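Endo-beta-1,4-glucanase (cellulase B) (Bacillus halodurans, PDB 4V2X) probably hydrolyses beta-1,4-linked glucans such as cellulose, joining a family 5 catalytic module and an Ig-like module to a CBM46 module that aids attack on xyloglucan and mixed-linkage glucans. Local coordinates at residues Lys327-Ile332 / Gly361-Arg366; Ile396-Gly401 / His446-Ile451; Met543-Ala548 / Val558-His563. One frame throughout, in Å; residues are numbered along the deposited sequence.

Interaction 1. Residues Lys327-Ile332 / Gly361-Arg366; sequences KHTGVI and GQHFNR
Thr329 meets Gln362 and His363 through a single methyl group, a small contact to which a shared water adds. CG2 of Thr329 lies 3.7 Å from CE1 of His363, approaching that ring obliquely, and 3.8 Å from NE2 of Gln362, whose side chain runs past it in the opposite direction. The methyl is placed there because OG1 occupies the position between the backbone N and the carbonyl carbon (chi1 54°), leaving CG2 anti to the carbonyl carbon and directed across the gap.

Beside this methyl contact, the water accepts from two donors, one on each segment: the backbone N of Thr329 at 3.0 Å and NE2 of Gln362 at 3.1 Å. Gln362 NE2 also donates to the carbonyl O of Phe325, so the amide nitrogen has two acceptors, which probably limits its rotation. Further out, Gln362 CG sits over the centre of the neighbouring imidazole, 3.8 Å above the His363 plane, so that the two residues meeting Thr329 also support one another. On the other side, His328 ND1 takes a weak bond from Gly330 N at 3.1 Å, which probably helps to fix the turn, while Val331 CG1 packs on one face of the His328 ring.

In the fold, the contact joins two loops that follow the seventh and eighth strands of the (beta/alpha)8 barrel, 315-320 and 354-357. Thr329 O receives a bond from Lys337 in helix 334-350, and Lys327 forms a salt bridge with Glu529 of the C-terminal carbohydrate-binding region. The loop of Gln362 runs on into the short strand 364-365, paired with 370-371, and Phe364 packs against helix 92-100.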
# COMPACT_ATOMS: atom_id res chain seq x y z
N LYS A 327 -34.83 8.41 5.27
CA LYS A 327 -36.08 8.52 6.01
C LYS A 327 -37.17 8.96 5.02
O LYS A 327 -37.98 8.14 4.60
CB LYS A 327 -35.90 9.48 7.21
CG LYS A 327 -34.93 8.95 8.26
CD LYS A 327 -34.56 9.95 9.35
CE LYS A 327 -33.54 10.97 8.87
NZ LYS A 327 -33.16 11.93 9.93
N HIS A 328 -37.16 10.23 4.63
CA HIS A 328 -38.00 10.72 3.53
C HIS A 328 -37.50 12.12 3.16
O HIS A 328 -36.73 12.71 3.91
CB HIS A 328 -39.49 10.73 3.89
CG HIS A 328 -39.82 11.56 5.09
ND1 HIS A 328 -40.19 12.88 5.00
CD2 HIS A 328 -39.85 11.25 6.41
CE1 HIS A 328 -40.44 13.36 6.21
NE2 HIS A 328 -40.24 12.39 7.08
N THR A 329 -37.93 12.64 2.00
CA THR A 329 -37.41 13.92 1.50
C THR A 329 -37.85 15.13 2.32
O THR A 329 -37.26 16.19 2.21
CB THR A 329 -37.82 14.17 0.03
OG1 THR A 329 -39.24 14.06 -0.12
CG2 THR A 329 -37.15 13.17 -0.89
N GLY A 330 -38.91 14.97 3.09
CA GLY A 330 -39.41 16.02 3.97
C GLY A 330 -38.61 16.33 5.22
O GLY A 330 -38.95 17.27 5.92
N VAL A 331 -37.56 15.56 5.52
CA VAL A 331 -36.76 15.84 6.73
C VAL A 331 -35.81 17.04 6.58
O VAL A 331 -35.27 17.52 7.59
CB VAL A 331 -35.97 14.61 7.21
CG1 VAL A 331 -36.90 13.42 7.43
CG2 VAL A 331 -34.86 14.25 6.25
N ILE A 332 -35.63 17.52 5.35
CA ILE A 332 -34.80 18.68 5.05
C ILE A 332 -35.74 19.81 4.59
O ILE A 332 -36.57 19.61 3.70
CB ILE A 332 -33.80 18.39 3.91
CG1 ILE A 332 -33.01 17.09 4.18
CG2 ILE A 332 -32.86 19.57 3.71
CD1 ILE A 332 -32.16 17.12 5.43
N GLY A 361 -36.48 5.43 -5.86
CA GLY A 361 -37.93 5.41 -6.10
C GLY A 361 -38.62 6.65 -5.55
O GLY A 361 -39.78 6.91 -5.89
N GLN A 362 -37.93 7.41 -4.70
CA GLN A 362 -38.55 8.57 -4.04
C GLN A 362 -38.50 9.89 -4.82
O GLN A 362 -39.13 10.87 -4.41
CB GLN A 362 -37.94 8.79 -2.65
CG GLN A 362 -36.55 9.41 -2.67
CD GLN A 362 -35.83 9.32 -1.34
OE1 GLN A 362 -34.62 9.14 -1.30
NE2 GLN A 362 -36.57 9.46 -0.26
N HIS A 363 -37.73 9.95 -5.91
CA HIS A 363 -37.68 11.20 -6.67
C HIS A 363 -38.55 11.14 -7.93
O HIS A 363 -39.50 11.91 -8.05
CB HIS A 363 -36.24 11.59 -6.99
CG HIS A 363 -35.40 11.82 -5.78
ND1 HIS A 363 -35.80 12.60 -4.72
CD2 HIS A 363 -34.16 11.36 -5.46
CE1 HIS A 363 -34.86 12.62 -3.80
NE2 HIS A 363 -33.85 11.87 -4.22
N PHE A 364 -38.22 10.23 -8.84
CA PHE A 364 -39.03 10.01 -10.03
C PHE A 364 -40.09 8.97 -9.72
O PHE A 364 -39.78 7.83 -9.35
CB PHE A 364 -38.17 9.55 -11.21
CG PHE A 364 -38.82 9.75 -12.56
CD1 PHE A 364 -39.20 11.02 -12.98
CD2 PHE A 364 -39.05 8.67 -13.41
CE1 PHE A 364 -39.79 11.22 -14.22
CE2 PHE A 364 -39.64 8.86 -14.65
CZ PHE A 364 -40.01 10.14 -15.06
N ASN A 365 -41.36 9.36 -9.83
CA ASN A 365 -42.46 8.45 -9.59
C ASN A 365 -42.48 7.40 -10.70
O ASN A 365 -42.75 7.71 -11.85
CB ASN A 365 -43.77 9.24 -9.54
CG ASN A 365 -44.96 8.37 -9.19
OD1 ASN A 365 -45.06 7.21 -9.59
ND2 ASN A 365 -45.90 8.95 -8.46
N ARG A 366 -42.22 6.16 -10.32
CA ARG A 366 -42.06 5.09 -11.29
C ARG A 366 -43.38 4.51 -11.77
O ARG A 366 -43.38 3.67 -12.67
CB ARG A 366 -41.23 3.98 -10.69
CG ARG A 366 -39.90 4.51 -10.19
CD ARG A 366 -38.85 3.49 -10.42
NE ARG A 366 -37.60 3.87 -9.79
CZ ARG A 366 -36.69 2.98 -9.41
NH1 ARG A 366 -36.90 1.68 -9.61
NH2 ARG A 366 -35.57 3.39 -8.81
O HOH W 1 -39.40 10.64 0.34

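Interaction 2. Residues Ile396-Gly401 / His446-Ile451; sequences IYLKQG and HVLSAI
Leu398 on strand 395-399 and Leu448 on helix 445-452 are the closest backbone pair, their CA atoms 8.6 Å apart, a spacing spanned by one layer of side chains from each element. Leu448 provides the helix side of the contact alone, its CG anti to the carbonyl carbon (chi1 -61°), which sends the forked end toward two strand residues. Leu448 CD2 meets CG2 of Ile396 at 4.3 Å, and Leu448 CD1, also near that methyl, meets CD2 of Leu398 at 4.3 Å. Ile396 and Leu398 are alternate residues of the strand and therefore share one face of it, which allows a single leucine to engage both. These are loose van der Waals contacts. The touching side chains are apolar, and CD1 of Leu398 also lies 4.3 Å from the carbonyl O of Leu448.

The strand is an edge of a five-stranded mixed sheet within the Ig-like X2 module. Its backbone pairs with the parallel strand 473-480, through bonds of Ile396 and Leu398 to Asn478, among others. Ile396 and Leu448 both also touch Ala407 of strand 407-412, from a second sheet, and Ile451 rests on Asn460 and Val463 of strand 458-467, so the short helix bridges the two sheets of the module.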
# COMPACT_ATOMS: atom_id res chain seq x y z
N ILE A 396 -42.35 33.39 3.52
CA ILE A 396 -42.58 34.66 4.20
C ILE A 396 -43.71 34.43 5.18
O ILE A 396 -44.82 34.08 4.77
CB ILE A 396 -42.97 35.77 3.20
CG1 ILE A 396 -41.80 36.06 2.24
CG2 ILE A 396 -43.40 37.04 3.94
CD1 ILE A 396 -42.18 36.91 1.05
N TYR A 397 -43.42 34.58 6.47
CA TYR A 397 -44.41 34.33 7.52
C TYR A 397 -45.10 35.61 7.94
O TYR A 397 -44.46 36.65 8.11
CB TYR A 397 -43.76 33.68 8.73
CG TYR A 397 -43.67 32.18 8.65
CD1 TYR A 397 -44.77 31.38 8.94
CD2 TYR A 397 -42.47 31.55 8.33
CE1 TYR A 397 -44.69 30.00 8.89
CE2 TYR A 397 -42.38 30.16 8.28
CZ TYR A 397 -43.49 29.40 8.56
OH TYR A 397 -43.41 28.03 8.52
N LEU A 398 -46.42 35.52 8.12
CA LEU A 398 -47.24 36.63 8.61
C LEU A 398 -47.97 36.19 9.87
O LEU A 398 -48.70 35.21 9.85
CB LEU A 398 -48.25 37.01 7.54
CG LEU A 398 -47.69 37.31 6.14
CD1 LEU A 398 -48.82 37.48 5.14
CD2 LEU A 398 -46.81 38.55 6.19
N LYS A 399 -47.79 36.93 10.96
CA LYS A 399 -48.46 36.61 12.22
C LYS A 399 -49.94 37.01 12.12
O LYS A 399 -50.26 38.17 11.90
CB LYS A 399 -47.79 37.34 13.39
CG LYS A 399 -48.39 37.04 14.76
CD LYS A 399 -47.78 35.81 15.42
CE LYS A 399 -48.12 35.76 16.90
NZ LYS A 399 -47.45 36.82 17.69
N GLN A 400 -50.83 36.03 12.28
CA GLN A 400 -52.26 36.29 12.21
C GLN A 400 -52.63 37.30 13.28
O GLN A 400 -52.18 37.20 14.42
CB GLN A 400 -53.05 35.00 12.41
CG GLN A 400 -54.52 35.09 12.03
CD GLN A 400 -55.31 33.92 12.58
OE1 GLN A 400 -55.23 33.62 13.77
NE2 GLN A 400 -56.07 33.24 11.72
N GLY A 401 -53.42 38.30 12.90
CA GLY A 401 -53.81 39.35 13.83
C GLY A 401 -52.95 40.60 13.80
O GLY A 401 -53.40 41.67 14.24
N HIS A 446 -49.08 45.58 0.64
CA HIS A 446 -50.36 45.42 -0.06
C HIS A 446 -50.40 44.15 -0.90
O HIS A 446 -51.46 43.57 -1.09
CB HIS A 446 -50.72 46.65 -0.92
CG HIS A 446 -49.76 46.93 -2.03
ND1 HIS A 446 -48.65 47.72 -1.86
CD2 HIS A 446 -49.76 46.54 -3.32
CE1 HIS A 446 -47.99 47.80 -3.00
NE2 HIS A 446 -48.64 47.09 -3.91
N VAL A 447 -49.24 43.71 -1.38
CA VAL A 447 -49.13 42.45 -2.12
C VAL A 447 -49.38 41.27 -1.18
O VAL A 447 -50.12 40.35 -1.50
CB VAL A 447 -47.75 42.29 -2.79
CG1 VAL A 447 -47.61 40.91 -3.42
CG2 VAL A 447 -47.53 43.38 -3.83
N LEU A 448 -48.74 41.30 -0.02
CA LEU A 448 -48.89 40.24 0.97
C LEU A 448 -50.30 40.22 1.54
O LEU A 448 -50.87 39.16 1.74
CB LEU A 448 -47.85 40.40 2.09
CG LEU A 448 -46.39 40.32 1.63
CD1 LEU A 448 -45.44 40.75 2.74
CD2 LEU A 448 -46.03 38.93 1.15
N SER A 449 -50.87 41.40 1.77
CA SER A 449 -52.26 41.52 2.21
C SER A 449 -53.23 40.94 1.18
O SER A 449 -54.16 40.24 1.54
CB SER A 449 -52.60 42.98 2.52
OG SER A 449 -53.94 43.10 2.94
N ALA A 450 -52.99 41.20 -0.11
CA ALA A 450 -53.83 40.61 -1.16
C ALA A 450 -53.78 39.08 -1.15
O ALA A 450 -54.79 38.41 -1.35
CB ALA A 450 -53.43 41.14 -2.52
N ILE A 451 -52.59 38.52 -0.90
CA ILE A 451 -52.43 37.08 -0.84
C ILE A 451 -53.03 36.50 0.44
O ILE A 451 -53.68 35.45 0.40
CB ILE A 451 -50.94 36.67 -0.91
CG1 ILE A 451 -50.35 37.05 -2.27
CG2 ILE A 451 -50.76 35.18 -0.65
CD1 ILE A 451 -48.84 37.00 -2.34

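Interaction 3. Residues Met543-Ala548 / Val558-His563; sequences MKLTEA and VRLTFH
A Met-aromatic contact between Met543 and Phe562 forms part of the hydrophobic core of the CBM46 module, where strands 542-545 and 556-564, not neighbours in their antiparallel sheet, turn side chains toward each other. The thioether chain curls along the ring: Met543 CG is 3.4 Å from Phe562 CE2, and Met543 CE is 3.6 Å from Phe562 CD2. Met543 SD stands 4.7 Å from the centroid of the Phe562 ring, 55° off the normal, an oblique approach. Bends at chi2 (75°) and chi3 (74°) keep CG, SD and CE all against the ring instead of letting the chain run straight past it. Two residues after Met543 and two before Phe562, Leu545 and Leu560 meet tip to tip, CD1 to CD1 at 3.7 Å.

Around them, Met509 packs on Phe562, while Leu506 and Ile497 pack on Met543. With an alanine at Met543 the sulfur and methyl are gone from beside the Phe562 ring, which would probably leave a gap and the ring freer to shift. As carbon and sulfur are the touching atoms, cohesion here probably comes mainly from close fit and dispersion, with perhaps a modest electrostatic share from the sulfur and the ring.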
# COMPACT_ATOMS: atom_id res chain seq x y z
N MET A 543 -47.63 15.76 17.72
CA MET A 543 -46.17 15.73 17.72
C MET A 543 -45.75 14.38 18.28
O MET A 543 -45.99 14.09 19.45
CB MET A 543 -45.62 16.85 18.59
CG MET A 543 -44.14 17.05 18.47
SD MET A 543 -43.75 17.87 16.92
CE MET A 543 -44.29 19.54 17.27
N LYS A 544 -45.11 13.57 17.44
CA LYS A 544 -44.71 12.22 17.81
C LYS A 544 -43.30 12.22 18.40
O LYS A 544 -42.40 12.83 17.84
CB LYS A 544 -44.73 11.31 16.57
CG LYS A 544 -44.48 9.83 16.84
CD LYS A 544 -45.24 9.37 18.08
CE LYS A 544 -45.86 7.99 17.91
NZ LYS A 544 -44.87 6.89 18.07
N LEU A 545 -43.14 11.56 19.54
CA LEU A 545 -41.81 11.29 20.10
C LEU A 545 -41.66 9.79 19.97
O LEU A 545 -42.50 9.04 20.48
CB LEU A 545 -41.70 11.70 21.57
CG LEU A 545 -41.98 13.17 21.91
CD1 LEU A 545 -41.71 13.42 23.38
CD2 LEU A 545 -41.16 14.10 21.05
N THR A 546 -40.61 9.34 19.30
CA THR A 546 -40.52 7.93 18.91
C THR A 546 -40.04 7.02 20.03
O THR A 546 -39.44 7.46 21.02
CB THR A 546 -39.56 7.73 17.73
OG1 THR A 546 -38.23 8.07 18.14
CG2 THR A 546 -39.98 8.59 16.53
N GLU A 547 -40.29 5.72 19.86
CA GLU A 547 -39.75 4.74 20.79
C GLU A 547 -38.22 4.76 20.81
O GLU A 547 -37.61 4.58 21.86
CB GLU A 547 -40.26 3.33 20.45
CG GLU A 547 -39.94 2.34 21.55
CD GLU A 547 -40.67 1.02 21.43
OE1 GLU A 547 -41.71 0.96 20.73
OE2 GLU A 547 -40.21 0.04 22.05
N ALA A 548 -37.61 5.02 19.66
CA ALA A 548 -36.15 5.11 19.58
C ALA A 548 -35.61 6.26 20.43
O ALA A 548 -34.54 6.16 21.02
CB ALA A 548 -35.71 5.29 18.14
N VAL A 558 -37.51 15.83 31.51
CA VAL A 558 -36.82 16.32 30.33
C VAL A 558 -37.55 17.54 29.79
O VAL A 558 -38.79 17.54 29.67
CB VAL A 558 -36.76 15.21 29.26
CG1 VAL A 558 -36.38 15.76 27.88
CG2 VAL A 558 -35.79 14.12 29.71
N ARG A 559 -36.80 18.58 29.47
CA ARG A 559 -37.36 19.76 28.83
C ARG A 559 -37.15 19.67 27.33
O ARG A 559 -36.02 19.49 26.86
CB ARG A 559 -36.71 21.05 29.36
CG ARG A 559 -37.33 22.32 28.78
CD ARG A 559 -36.75 23.58 29.41
NE ARG A 559 -35.29 23.64 29.27
CZ ARG A 559 -34.63 23.98 28.16
NH1 ARG A 559 -35.29 24.31 27.05
NH2 ARG A 559 -33.31 23.99 28.16
N LEU A 560 -38.25 19.77 26.59
CA LEU A 560 -38.21 19.79 25.14
C LEU A 560 -38.37 21.23 24.68
O LEU A 560 -39.10 22.01 25.30
CB LEU A 560 -39.35 18.95 24.57
CG LEU A 560 -39.40 17.49 25.00
CD1 LEU A 560 -40.59 16.80 24.36
CD2 LEU A 560 -38.11 16.76 24.65
N THR A 561 -37.70 21.58 23.59
CA THR A 561 -37.87 22.89 22.98
C THR A 561 -38.09 22.68 21.49
O THR A 561 -37.23 22.16 20.79
CB THR A 561 -36.65 23.80 23.22
OG1 THR A 561 -36.38 23.88 24.62
CG2 THR A 561 -36.91 25.20 22.65
N PHE A 562 -39.28 23.07 21.03
CA PHE A 562 -39.64 22.94 19.64
C PHE A 562 -39.41 24.27 18.96
O PHE A 562 -39.92 25.30 19.40
CB PHE A 562 -41.10 22.52 19.51
CG PHE A 562 -41.36 21.15 20.06
CD1 PHE A 562 -41.66 20.97 21.40
CD2 PHE A 562 -41.29 20.03 19.23
CE1 PHE A 562 -41.89 19.70 21.90
CE2 PHE A 562 -41.52 18.77 19.73
CZ PHE A 562 -41.83 18.60 21.07
N HIS A 563 -38.60 24.23 17.90
CA HIS A 563 -38.24 25.39 17.10
C HIS A 563 -38.99 25.34 15.79
O HIS A 563 -38.88 24.37 15.05
CB HIS A 563 -36.73 25.36 16.83
CG HIS A 563 -35.89 25.41 18.06
ND1 HIS A 563 -35.40 26.59 18.58
CD2 HIS A 563 -35.46 24.43 18.89
CE1 HIS A 563 -34.70 26.33 19.67
NE2 HIS A 563 -34.71 25.03 19.87

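Followed from the N terminus, the three contacts come in series, each closing before the next opens, so none nests in or crosses another. Interaction 1 closes a span that holds helix 334-350 and the last barrel strand, tying together two loops of the catalytic module. Interaction 2 closes a longer span, half of it strand, and brings a helix onto an edge strand of the Ig-like module. Interaction 3 closes the shortest loop, in which helix 547-551 ends, and ties two strands of the CBM46 core. Their centres lie about 24 to 31 Å apart and none touches another: each lies within its own module, although Lys327 beside interaction 1 reaches Glu529 of the carbohydrate-binding region.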